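PDB 4OEV: putative peptide ABC-transport system periplasmic peptide-binding protein from Campylobacter jejuni, which binds nickel(II) outside the cytoplasmic membrane for import by an ABC transporter, and belongs to a family generally assigned to peptide uptake. Local coordinates for residues Pro3-Ile8 with Lys188-Ile193. Residues are numbered along the deposited sequence; the frame is centred on the assembly and turned at random.
Sequences PKDTLI and KTPRLI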
loop_
_atom_site.group_PDB
_atom_site.type_symbol
_atom_site.label_atom_id
_atom_site.label_comp_id
_atom_site.label_asym_id
_atom_site.label_seq_id
_atom_site.Cartn_x
_atom_site.Cartn_y
_atom_site.Cartn_z
ATOM N N PRO A 3 -15.400 13.544 -23.698
ATOM C CA PRO A 3 -15.472 15.013 -23.786
ATOM C C PRO A 3 -14.266 15.660 -23.102
ATOM O O PRO A 3 -13.648 15.069 -22.206
ATOM C CB PRO A 3 -16.761 15.371 -23.038
ATOM C CG PRO A 3 -17.500 14.115 -22.822
ATOM C CD PRO A 3 -16.672 12.941 -23.261
ATOM N N LYS A 4 -13.961 16.879 -23.513
ATOM C CA LYS A 4 -12.815 17.611 -23.005
ATOM C C LYS A 4 -12.986 17.949 -21.508
ATOM O O LYS A 4 -12.008 18.171 -20.794
ATOM C CB LYS A 4 -12.623 18.859 -23.882
ATOM C CG LYS A 4 -11.338 19.654 -23.699
ATOM C CD LYS A 4 -11.427 20.999 -24.436
ATOM C CE LYS A 4 -10.566 22.103 -23.810
ATOM N NZ LYS A 4 -9.197 22.070 -24.444
ATOM N N ASP A 5 -14.223 17.941 -21.022
ATOM C CA ASP A 5 -14.488 18.345 -19.635
ATOM C C ASP A 5 -14.598 17.156 -18.696
ATOM O O ASP A 5 -14.914 17.311 -17.513
ATOM C CB ASP A 5 -15.762 19.203 -19.580
ATOM C CG ASP A 5 -17.051 18.385 -19.723
ATOM O OD1 ASP A 5 -17.028 17.223 -20.166
ATOM O OD2 ASP A 5 -18.128 18.943 -19.452
ATOM N N THR A 6 -14.296 15.970 -19.220
ATOM C CA THR A 6 -14.406 14.729 -18.467
ATOM C C THR A 6 -13.057 13.996 -18.462
ATOM O O THR A 6 -12.436 13.883 -19.520
ATOM C CB THR A 6 -15.478 13.790 -19.084
ATOM O OG1 THR A 6 -16.760 14.427 -19.093
ATOM C CG2 THR A 6 -15.563 12.471 -18.336
ATOM N N LEU A 7 -12.611 13.546 -17.279
ATOM C CA LEU A 7 -11.426 12.688 -17.145
ATOM C C LEU A 7 -11.888 11.285 -16.797
ATOM O O LEU A 7 -12.659 11.110 -15.883
ATOM C CB LEU A 7 -10.489 13.183 -16.041
ATOM C CG LEU A 7 -9.477 14.268 -16.426
ATOM C CD1 LEU A 7 -8.561 14.624 -15.259
ATOM C CD2 LEU A 7 -8.692 13.885 -17.680
ATOM N N ILE A 8 -11.435 10.263 -17.518
ATOM C CA ILE A 8 -11.787 8.907 -17.119
ATOM C C ILE A 8 -10.518 8.157 -16.843
ATOM O O ILE A 8 -9.697 7.982 -17.731
ATOM C CB ILE A 8 -12.601 8.168 -18.175
ATOM C CG1 ILE A 8 -13.783 9.026 -18.622
ATOM C CG2 ILE A 8 -13.009 6.784 -17.660
ATOM C CD1 ILE A 8 -14.778 8.315 -19.433
ATOM N N LYS A 188 -9.572 21.704 -12.156
ATOM C CA LYS A 188 -9.569 22.109 -13.557
ATOM C C LYS A 188 -10.585 21.376 -14.426
ATOM O O LYS A 188 -11.324 22.012 -15.201
ATOM C CB LYS A 188 -8.171 21.967 -14.132
ATOM C CG LYS A 188 -7.192 22.922 -13.503
ATOM C CD LYS A 188 -6.143 23.330 -14.505
ATOM C CE LYS A 188 -4.858 23.746 -13.817
ATOM N NZ LYS A 188 -3.778 23.920 -14.826
ATOM N N THR A 189 -10.651 20.055 -14.291
ATOM C CA THR A 189 -11.610 19.283 -15.060
ATOM C C THR A 189 -12.829 19.020 -14.212
ATOM O O THR A 189 -12.742 18.384 -13.161
ATOM C CB THR A 189 -10.976 17.975 -15.550
ATOM O OG1 THR A 189 -9.840 18.321 -16.342
ATOM C CG2 THR A 189 -11.943 17.156 -16.394
ATOM N N PRO A 190 -13.981 19.536 -14.658
ATOM C CA PRO A 190 -15.224 19.506 -13.879
ATOM C C PRO A 190 -15.721 18.082 -13.614
ATOM O O PRO A 190 -16.308 17.838 -12.566
ATOM C CB PRO A 190 -16.209 20.292 -14.752
ATOM C CG PRO A 190 -15.655 20.245 -16.100
ATOM C CD PRO A 190 -14.168 20.194 -15.961
ATOM N N ARG A 191 -15.511 17.167 -14.551
ATOM C CA ARG A 191 -16.048 15.821 -14.401
ATOM C C ARG A 191 -14.941 14.765 -14.337
ATOM O O ARG A 191 -14.040 14.743 -15.187
ATOM C CB ARG A 191 -17.001 15.547 -15.567
ATOM C CG ARG A 191 -17.933 14.375 -15.389
ATOM C CD ARG A 191 -19.262 14.597 -16.147
ATOM N NE ARG A 191 -20.049 13.363 -16.131
ATOM C CZ ARG A 191 -20.004 12.432 -17.079
ATOM N NH1 ARG A 191 -20.738 11.329 -16.973
ATOM N NH2 ARG A 191 -19.227 12.604 -18.139
ATOM N N LEU A 192 -15.023 13.874 -13.344
ATOM C CA LEU A 192 -14.014 12.835 -13.142
ATOM C C LEU A 192 -14.633 11.480 -12.836
ATOM O O LEU A 192 -15.448 11.344 -11.935
ATOM C CB LEU A 192 -13.041 13.229 -12.017
ATOM C CG LEU A 192 -12.065 12.148 -11.519
ATOM C CD1 LEU A 192 -11.109 11.663 -12.629
ATOM C CD2 LEU A 192 -11.288 12.624 -10.302
ATOM N N ILE A 193 -14.186 10.463 -13.568
ATOM C CA ILE A 193 -14.680 9.101 -13.403
ATOM C C ILE A 193 -13.537 8.100 -13.169
ATOM O O ILE A 193 -12.586 8.056 -13.926
ATOM C CB ILE A 193 -15.508 8.689 -14.638
ATOM C CG1 ILE A 193 -16.768 9.570 -14.713
ATOM C CG2 ILE A 193 -15.883 7.261 -14.579
ATOM C CD1 ILE A 193 -17.694 9.249 -15.895
HETATM O O HOH W 1 -9.928 19.432 -18.736
#
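The guanidinium of Arg-191 turns an edge to Thr-6: its NH2 donates to OG1 at 3.2 Å, with the hydroxyl close to the guanidinium plane, while Ile-193 CD1 sits 3.7 Å above the outer part of one face. Stretched out from CG to NE, the arginine runs beside Thr-6, and its NE forms a salt bridge with Glu-175 on strand 173-178. Thr-6 OG1 in turn donates a hydrogen bond to Asp-5 OD1, reaching it from above the carboxylate plane. Below these side chains, strands 6-11 and 191-196 pair in parallel, an edge strand joined to its inner neighbour in a four-stranded mixed sheet of this family 5 solute-binding protein. Leu-7 bonds that neighbour through both backbone atoms, its N to Arg-191 O and its O from Ile-193 N, each at 2.8 Å; Arg-191 N bonds Asp-5 O at 3.0 Å. On the face that carries Leu-7 and Leu-192, the side chains of Leu-7 and Thr-189 cross at about a right angle, Leu-7 CG 3.8 Å from Thr-189 CG2, and Leu-7 CB meets Leu-192 CD1. With Thr-189 OG1 beside its backbone N (chi1 -59°), the methyl CG2 lies against Asp-5 O; OG1 bonds Trp-492 O and accepts from a water that also donates to Lys-4 O.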